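Local coordinates for sensor protein kinase WalK (Staphylococcus aureus, PDB 4YWZ) that probably senses an extracellular signal and passes it across the membrane as a histidine kinase, the sensor half of the essential WalKR two-component system, at residues A[13-18]-A[136-141]; A[100-105]-A[119-124]. The protein carries 1 engineered substitution. All blocks are in the same frame, centred on the assembly; numbering follows the deposited sequence.

Interaction 1. Residues A[13-18]-A[136-141]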
ATOM      1  N   ASP A  13      -3.607  10.090  -1.160  1.00 23.00           N
ATOM      2  CA  ASP A  13      -3.278  10.198  -2.594  1.00 26.00           C
ATOM      3  C   ASP A  13      -2.434   9.058  -3.067  1.00 23.27           C
ATOM      4  O   ASP A  13      -2.647   8.574  -4.117  1.00 25.08           O
ATOM      5  CB  ASP A  13      -2.529  11.489  -2.907  1.00 27.54           C
ATOM      6  CG  ASP A  13      -3.397  12.747  -2.854  1.00 35.62           C
ATOM      7  OD1 ASP A  13      -4.634  12.710  -2.817  1.00 36.88           O
ATOM      8  OD2 ASP A  13      -2.783  13.790  -2.818  1.00 38.18           O
ATOM      9  N   ASN A  14      -1.470   8.561  -2.267  1.00 22.27           N
ATOM     10  CA  ASN A  14      -0.652   7.478  -2.687  1.00 20.04           C
ATOM     11  C   ASN A  14      -1.507   6.184  -2.813  1.00 19.05           C
ATOM     12  O   ASN A  14      -1.381   5.371  -3.781  1.00 18.81           O
ATOM     13  CB  ASN A  14       0.472   7.132  -1.660  1.00 23.27           C
ATOM     14  CG  ASN A  14       1.468   8.191  -1.437  1.00 27.55           C
ATOM     15  OD1 ASN A  14       1.685   9.049  -2.266  1.00 30.66           O
ATOM     16  ND2 ASN A  14       2.145   8.114  -0.242  1.00 28.29           N
ATOM     17  N   PHE A  15      -2.413   5.975  -1.822  1.00 18.66           N
ATOM     18  CA  PHE A  15      -3.298   4.797  -1.857  1.00 18.34           C
ATOM     19  C   PHE A  15      -4.139   4.795  -3.171  1.00 16.88           C
ATOM     20  O   PHE A  15      -4.206   3.762  -3.832  1.00 18.85           O
ATOM     21  CB  PHE A  15      -4.240   4.843  -0.669  1.00 18.22           C
ATOM     22  CG  PHE A  15      -5.197   3.685  -0.598  1.00 17.85           C
ATOM     23  CD1 PHE A  15      -6.397   3.752  -1.256  1.00 20.25           C
ATOM     24  CD2 PHE A  15      -4.936   2.567   0.179  1.00 17.72           C
ATOM     25  CE1 PHE A  15      -7.317   2.687  -1.219  1.00 20.01           C
ATOM     26  CE2 PHE A  15      -5.817   1.536   0.236  1.00 20.76           C
ATOM     27  CZ  PHE A  15      -7.009   1.588  -0.488  1.00 21.08           C
ATOM     28  N   LYS A  16      -4.742   5.937  -3.488  1.00 20.25           N
ATOM     29  CA  LYS A  16      -5.644   6.095  -4.690  1.00 19.80           C
ATOM     30  C   LYS A  16      -4.826   5.908  -5.956  1.00 21.55           C
ATOM     31  O   LYS A  16      -5.210   5.157  -6.862  1.00 21.59           O
ATOM     32  CB  LYS A  16      -6.338   7.418  -4.671  1.00 19.51           C
ATOM     33  CG  LYS A  16      -7.360   7.536  -3.552  1.00 20.69           C
ATOM     34  CD  LYS A  16      -7.891   8.944  -3.522  1.00 21.94           C
ATOM     35  CE  LYS A  16      -8.837   9.108  -2.404  1.00 27.72           C
ATOM     36  NZ  LYS A  16      -9.448  10.464  -2.357  1.00 28.39           N
ATOM     37  N   LYS A  17      -3.613   6.481  -5.961  1.00 21.74           N
ATOM     38  CA  LYS A  17      -2.746   6.394  -7.184  1.00 22.11           C
ATOM     39  C   LYS A  17      -2.396   4.999  -7.459  1.00 21.71           C
ATOM     40  O   LYS A  17      -2.475   4.478  -8.587  1.00 25.35           O
ATOM     41  CB  LYS A  17      -1.519   7.240  -7.053  1.00 25.37           C
ATOM     42  CG  LYS A  17      -0.654   7.267  -8.316  1.00 35.40           C
ATOM     43  CD  LYS A  17       0.632   8.064  -7.994  1.00 38.24           C
ATOM     44  CE  LYS A  17       1.532   8.028  -9.200  1.00 48.89           C
ATOM     45  NZ  LYS A  17       2.792   8.750  -8.890  1.00 50.98           N
ATOM     46  N   ASN A  18      -2.044   4.248  -6.428  1.00 22.21           N
ATOM     47  CA  ASN A  18      -1.815   2.861  -6.515  1.00 21.90           C
ATOM     48  C   ASN A  18      -2.958   1.948  -7.098  1.00 21.36           C
ATOM     49  O   ASN A  18      -2.771   1.105  -8.006  1.00 23.86           O
ATOM     50  CB  ASN A  18      -1.405   2.457  -5.146  1.00 29.97           C
ATOM     51  CG  ASN A  18      -0.569   1.219  -5.118  1.00 27.24           C
ATOM     52  OD1 ASN A  18       0.573   1.170  -5.681  1.00 22.94           O
ATOM     53  ND2 ASN A  18      -1.126   0.184  -4.538  1.00 26.84           N
ATOM     54  N   ILE A 136     -14.544  -1.007  -8.487  1.00 13.96           N
ATOM     55  CA  ILE A 136     -13.625  -1.467  -7.445  1.00 15.21           C
ATOM     56  C   ILE A 136     -14.032  -0.826  -6.133  1.00 15.89           C
ATOM     57  O   ILE A 136     -14.215   0.370  -6.025  1.00 16.23           O
ATOM     58  CB  ILE A 136     -12.201  -1.120  -7.765  1.00 15.53           C
ATOM     59  CG1 ILE A 136     -11.767  -1.788  -9.037  1.00 17.40           C
ATOM     60  CG2 ILE A 136     -11.273  -1.502  -6.607  1.00 17.08           C
ATOM     61  CD1 ILE A 136     -10.400  -1.367  -9.489  1.00 20.32           C
ATOM     62  N   GLU A 137     -14.184  -1.687  -5.094  1.00 14.75           N
ATOM     63  CA  GLU A 137     -14.250  -1.244  -3.648  1.00 15.47           C
ATOM     64  C   GLU A 137     -12.867  -1.531  -3.060  1.00 16.65           C
ATOM     65  O   GLU A 137     -12.361  -2.679  -3.125  1.00 15.86           O
ATOM     66  CB  GLU A 137     -15.313  -1.986  -2.835  1.00 16.03           C
ATOM     67  CG  GLU A 137     -16.704  -1.655  -3.265  1.00 17.18           C
ATOM     68  CD  GLU A 137     -17.825  -2.384  -2.443  1.00 18.88           C
ATOM     69  OE1 GLU A 137     -17.464  -3.101  -1.462  1.00 21.77           O
ATOM     70  OE2 GLU A 137     -18.974  -2.303  -2.937  1.00 21.52           O
ATOM     71  N   SER A 138     -12.229  -0.458  -2.596  1.00 16.32           N
ATOM     72  CA  SER A 138     -10.867  -0.536  -2.053  1.00 17.03           C
ATOM     73  C   SER A 138     -10.874  -0.120  -0.610  1.00 17.74           C
ATOM     74  O   SER A 138     -11.627   0.759  -0.153  1.00 17.83           O
ATOM     75  CB  SER A 138      -9.927   0.231  -2.969  1.00 17.47           C
ATOM     76  OG  SER A 138     -10.145   1.580  -2.892  1.00 19.67           O
ATOM     77  N   LYS A 139      -9.951  -0.755   0.129  1.00 17.84           N
ATOM     78  CA  LYS A 139      -9.920  -0.655   1.604  1.00 18.21           C
ATOM     79  C   LYS A 139      -9.158   0.551   2.096  1.00 19.71           C
ATOM     80  O   LYS A 139      -8.166   0.480   2.891  1.00 20.19           O
ATOM     81  CB  LYS A 139      -9.326  -1.939   2.132  1.00 18.27           C
ATOM     82  CG  LYS A 139     -10.083  -3.210   1.838  1.00 18.54           C
ATOM     83  CD  LYS A 139      -9.377  -4.418   2.360  1.00 20.14           C
ATOM     84  CE  LYS A 139     -10.154  -5.645   1.978  1.00 23.92           C
ATOM     85  NZ  LYS A 139      -9.615  -6.956   2.483  1.00 26.26           N
ATOM     86  N   ILE A 140      -9.617   1.735   1.736  1.00 15.99           N
ATOM     87  CA  ILE A 140      -8.979   2.977   2.137  1.00 17.50           C
ATOM     88  C   ILE A 140      -8.991   3.203   3.690  1.00 17.25           C
ATOM     89  O   ILE A 140      -8.188   4.022   4.164  1.00 18.44           O
ATOM     90  CB  ILE A 140      -9.563   4.192   1.402  1.00 19.95           C
ATOM     91  CG1 ILE A 140      -8.580   5.322   1.319  1.00 21.26           C
ATOM     92  CG2 ILE A 140     -10.911   4.609   1.962  1.00 21.79           C
ATOM     93  CD1 ILE A 140      -8.901   6.312   0.253  1.00 21.31           C
ATOM     94  N   ASN A 141      -9.885   2.480   4.381  1.00 18.80           N
ATOM     95  CA  ASN A 141      -9.969   2.630   5.842  1.00 22.60           C
ATOM     96  C   ASN A 141      -8.701   2.143   6.445  1.00 21.74           C
ATOM     97  O   ASN A 141      -8.357   2.613   7.554  1.00 22.74           O
ATOM     98  CB  ASN A 141     -11.124   1.911   6.478  1.00 22.32           C
ATOM     99  CG  ASN A 141     -11.601   2.658   7.679  1.00 25.56           C
ATOM    100  OD1 ASN A 141     -11.542   3.865   7.688  1.00 28.95           O
ATOM    101  ND2 ASN A 141     -11.863   1.924   8.737  1.00 29.02           N
TER
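Phe15 points its ring away from its own backbone N (chi1 180°) and reaches from helix 7-37 to Ile140, whose chi1 of -155° brings CG1 back alongside the ring. This joins the long N-terminal helix of the extracellular Cache-type domain to the end of strand 129-138, where the chain leaves the antiparallel sheet through an inverse gamma turn centred on Lys139. Ile140 CA lies over one face of the Phe15 ring in a CH-pi contact, 3.9 Å from the ring centroid and displaced toward the rim. Phe15 CZ presses on the turn's backbone, 3.4 Å from Ile140 N, while Phe15 CD1 packs on Ile140 CG1 at 3.7 Å. A flat aromatic suits this place, since one face can take both CA and the first side-chain carbons of a branched isoleucine, while CZ reaches the turn. Ser138 is small enough to sit at the ring edge, its OG in the ring plane and 3.5 Å from Phe15 CE1; the hydroxyl itself is hydrogen-bonded to the backbone oxygen of Trp118. On another face of the helix, Asn14 and Asn18 bond to Asn18 and Asn14 of the second subunit. At the margin, the extended Lys16 chain lays its methylene CE 3.9 Å from Ile140 CD1.

Interaction 2. Residues A[100-105]-A[119-124]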
ATOM      1  N   GLN A 100     -15.291   7.992 -18.921  1.00 21.32           N
ATOM      2  CA  GLN A 100     -14.307   8.536 -18.072  1.00 20.96           C
ATOM      3  C   GLN A 100     -14.357   7.808 -16.714  1.00 18.93           C
ATOM      4  O   GLN A 100     -15.448   7.488 -16.246  1.00 19.66           O
ATOM      5  CB  GLN A 100     -14.536  10.016 -17.836  1.00 23.40           C
ATOM      6  CG  GLN A 100     -14.403  10.886 -19.122  1.00 29.01           C
ATOM      7  CD  GLN A 100     -14.847  12.338 -18.904  1.00 39.82           C
ATOM      8  OE1 GLN A 100     -15.338  12.751 -17.821  1.00 48.05           O
ATOM      9  NE2 GLN A 100     -14.666  13.132 -19.949  1.00 53.84           N
ATOM     10  N   SER A 101     -13.186   7.707 -16.088  1.00 18.44           N
ATOM     11  CA  SER A 101     -13.160   7.156 -14.714  1.00 18.42           C
ATOM     12  C   SER A 101     -13.814   8.137 -13.782  1.00 17.87           C
ATOM     13  O   SER A 101     -13.914   9.389 -13.974  1.00 18.29           O
ATOM     14  CB  SER A 101     -11.719   7.021 -14.284  1.00 22.97           C
ATOM     15  OG  SER A 101     -11.136   6.035 -15.096  1.00 30.86           O
ATOM     16  N   ASN A 102     -14.221   7.618 -12.592  1.00 15.61           N
ATOM     17  CA  ASN A 102     -14.747   8.406 -11.526  1.00 15.02           C
ATOM     18  C   ASN A 102     -14.532   7.743 -10.185  1.00 15.93           C
ATOM     19  O   ASN A 102     -14.134   6.597 -10.179  1.00 16.14           O
ATOM     20  CB  ASN A 102     -16.218   8.843 -11.709  1.00 17.70           C
ATOM     21  CG  ASN A 102     -17.190   7.702 -11.686  1.00 19.46           C
ATOM     22  OD1 ASN A 102     -17.274   6.921 -10.700  1.00 16.90           O
ATOM     23  ND2 ASN A 102     -17.951   7.574 -12.750  1.00 18.59           N
ATOM     24  N   ASP A 103     -14.708   8.508  -9.120  1.00 17.27           N
ATOM     25  CA  ASP A 103     -14.488   7.931  -7.733  1.00 18.67           C
ATOM     26  C   ASP A 103     -15.285   8.633  -6.690  1.00 17.60           C
ATOM     27  O   ASP A 103     -15.603   9.836  -6.827  1.00 18.15           O
ATOM     28  CB  ASP A 103     -12.998   7.940  -7.299  1.00 18.14           C
ATOM     29  CG  ASP A 103     -12.480   9.309  -6.981  1.00 19.11           C
ATOM     30  OD1 ASP A 103     -12.119  10.043  -7.954  1.00 23.42           O
ATOM     31  OD2 ASP A 103     -12.461   9.742  -5.826  1.00 21.56           O
ATOM     32  N   HIS A 104     -15.618   7.921  -5.626  1.00 17.84           N
ATOM     33  CA  HIS A 104     -16.221   8.558  -4.441  1.00 17.91           C
ATOM     34  C   HIS A 104     -16.042   7.677  -3.222  1.00 17.58           C
ATOM     35  O   HIS A 104     -15.737   6.492  -3.354  1.00 17.52           O
ATOM     36  CB  HIS A 104     -17.719   8.816  -4.695  1.00 19.28           C
ATOM     37  CG  HIS A 104     -18.567   7.612  -4.892  1.00 17.19           C
ATOM     38  ND1 HIS A 104     -18.629   6.923  -6.088  1.00 18.10           N
ATOM     39  CD2 HIS A 104     -19.439   7.001  -4.070  1.00 21.33           C
ATOM     40  CE1 HIS A 104     -19.455   5.889  -5.963  1.00 21.20           C
ATOM     41  NE2 HIS A 104     -19.955   5.913  -4.744  1.00 20.90           N
ATOM     42  N   LEU A 105     -16.267   8.278  -2.048  1.00 18.36           N
ATOM     43  CA  LEU A 105     -16.170   7.536  -0.796  1.00 19.24           C
ATOM     44  C   LEU A 105     -17.531   7.065  -0.351  1.00 21.98           C
ATOM     45  O   LEU A 105     -18.606   7.746  -0.621  1.00 23.48           O
ATOM     46  CB  LEU A 105     -15.593   8.440   0.268  1.00 22.84           C
ATOM     47  CG  LEU A 105     -14.163   8.792   0.371  1.00 29.31           C
ATOM     48  CD1 LEU A 105     -13.991   9.818   1.530  1.00 31.55           C
ATOM     49  CD2 LEU A 105     -13.341   7.516   0.722  1.00 28.54           C
ATOM     50  N   VAL A 119     -14.553   3.938  -3.744  1.00 14.72           N
ATOM     51  CA  VAL A 119     -15.124   3.288  -4.913  1.00 15.59           C
ATOM     52  C   VAL A 119     -14.545   4.009  -6.141  1.00 16.36           C
ATOM     53  O   VAL A 119     -14.523   5.253  -6.239  1.00 17.52           O
ATOM     54  CB  VAL A 119     -16.664   3.454  -5.016  1.00 17.55           C
ATOM     55  CG1 VAL A 119     -17.226   3.053  -6.403  1.00 18.47           C
ATOM     56  CG2 VAL A 119     -17.329   2.742  -3.842  1.00 20.67           C
ATOM     57  N   TYR A 120     -13.922   3.202  -7.012  1.00 15.46           N
ATOM     58  CA  TYR A 120     -13.294   3.675  -8.290  1.00 15.33           C
ATOM     59  C   TYR A 120     -13.940   2.885  -9.400  1.00 15.82           C
ATOM     60  O   TYR A 120     -13.995   1.656  -9.437  1.00 16.53           O
ATOM     61  CB  TYR A 120     -11.804   3.455  -8.221  1.00 17.97           C
ATOM     62  CG  TYR A 120     -11.068   3.885  -9.473  1.00 15.13           C
ATOM     63  CD1 TYR A 120     -10.906   5.212  -9.692  1.00 18.52           C
ATOM     64  CD2 TYR A 120     -10.569   2.970 -10.352  1.00 18.59           C
ATOM     65  CE1 TYR A 120     -10.234   5.678 -10.840  1.00 20.35           C
ATOM     66  CE2 TYR A 120      -9.893   3.370 -11.489  1.00 19.75           C
ATOM     67  CZ  TYR A 120      -9.788   4.710 -11.723  1.00 18.25           C
ATOM     68  OH  TYR A 120      -9.086   5.187 -12.879  1.00 20.94           O
ATOM     69  N   ASN A 121     -14.371   3.614 -10.432  1.00 15.33           N
ATOM     70  CA  ASN A 121     -14.838   3.063 -11.640  1.00 14.68           C
ATOM     71  C   ASN A 121     -13.921   3.503 -12.835  1.00 14.54           C
ATOM     72  O   ASN A 121     -13.567   4.679 -12.962  1.00 16.15           O
ATOM     73  CB  ASN A 121     -16.210   3.640 -11.972  1.00 15.75           C
ATOM     74  CG  ASN A 121     -17.292   3.131 -11.075  1.00 16.90           C
ATOM     75  OD1 ASN A 121     -17.509   1.937 -11.030  1.00 17.85           O
ATOM     76  ND2 ASN A 121     -17.934   3.998 -10.388  1.00 16.80           N
ATOM     77  N   ILE A 122     -13.559   2.497 -13.619  1.00 14.26           N
ATOM     78  CA  ILE A 122     -12.844   2.737 -14.897  1.00 16.44           C
ATOM     79  C   ILE A 122     -13.547   2.009 -16.013  1.00 16.84           C
ATOM     80  O   ILE A 122     -13.762   0.812 -16.001  1.00 17.87           O
ATOM     81  CB  ILE A 122     -11.331   2.407 -14.836  1.00 20.91           C
ATOM     82  CG1 ILE A 122     -10.700   2.725 -16.218  1.00 22.59           C
ATOM     83  CG2 ILE A 122     -11.051   1.017 -14.361  1.00 18.78           C
ATOM     84  CD1 ILE A 122      -9.190   2.642 -16.242  1.00 23.97           C
ATOM     85  N   PRO A 123     -14.005   2.793 -17.010  1.00 16.74           N
ATOM     86  CA  PRO A 123     -14.645   2.130 -18.128  1.00 18.87           C
ATOM     87  C   PRO A 123     -13.624   1.381 -18.990  1.00 16.51           C
ATOM     88  O   PRO A 123     -12.508   1.861 -19.131  1.00 18.45           O
ATOM     89  CB  PRO A 123     -15.245   3.319 -18.956  1.00 19.70           C
ATOM     90  CG  PRO A 123     -14.563   4.543 -18.556  1.00 23.07           C
ATOM     91  CD  PRO A 123     -14.038   4.254 -17.129  1.00 16.88           C
ATOM     92  N   VAL A 124     -14.066   0.276 -19.552  1.00 18.33           N
ATOM     93  CA  VAL A 124     -13.296  -0.584 -20.455  1.00 19.56           C
ATOM     94  C   VAL A 124     -13.668  -0.181 -21.880  1.00 19.41           C
ATOM     95  O   VAL A 124     -14.839  -0.161 -22.191  1.00 18.34           O
ATOM     96  CB  VAL A 124     -13.473  -2.065 -20.223  1.00 21.88           C
ATOM     97  CG1 VAL A 124     -12.592  -2.865 -21.162  1.00 23.94           C
ATOM     98  CG2 VAL A 124     -13.198  -2.402 -18.750  1.00 27.06           C
TER
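Val119 CB sits over one face of the His104 imidazole, 4.1 Å from the ring centroid and offset toward the rim, a CH-pi contact in which the branched valine supplies the C-H and the histidine a flat surface. Asp103 CB approaches the Tyr120 ring at its edge, near its plane. The side chains of Asn102 and Asn121 lie side by side, pointing the same way, but their amide planes are 78° apart; Asn121 ND2 gives an almost straight bond to Asn102 OD1 (3.0 Å, 178° at the hydrogen), with the acceptor in the plane of the donor amide. A chi1 of 66° swings Asn102 CG over its own backbone, from where OD1 can meet that N-H. Amides suit this face, which helix 90-98 covers: Ser91 accepts from both, through O from Asn102 ND2 and through OG from Asn121 ND2, while Asn133 of neighbouring strand 129-138 bonds to Asn121 OD1. The strands form an antiparallel beta hairpin, with Asn102-Asn121 and His104-Val119 as hydrogen-bonded pairs around the non-hydrogen-bonded Asp103-Tyr120. On the other face Tyr120 packs against helix 7-37, and Asp103 OD2 is hydrogen-bonded to Trp118 NE1. Beyond the last bridge, where Pro123 has no N-H to offer, its CG rests 3.5 Å from Gln100 N.

Overall arrangement
Interactions 1 and 2 meet in one antiparallel sheet, where strands 129-138 and 114-126 are neighbours; Ile136 N lies 2.9 Å from Tyr120 O, a probable hydrogen bond. Interaction 1 is mostly buried and fastens helix 7-37 to the sheet by apolar and aromatic packing. Interaction 2 is partly buried, consistent with strand 102-109 being an outermost strand of the chain's sheet, and it relies on main-chain bonds and an amide pair. Helix 7-37 serves both, covering Ser138 and Ile140 in one and Tyr120 and Ile122 in the other. Along the chain, the hairpin is nested within the much longer loop closed by residues 13-18 and 136-141.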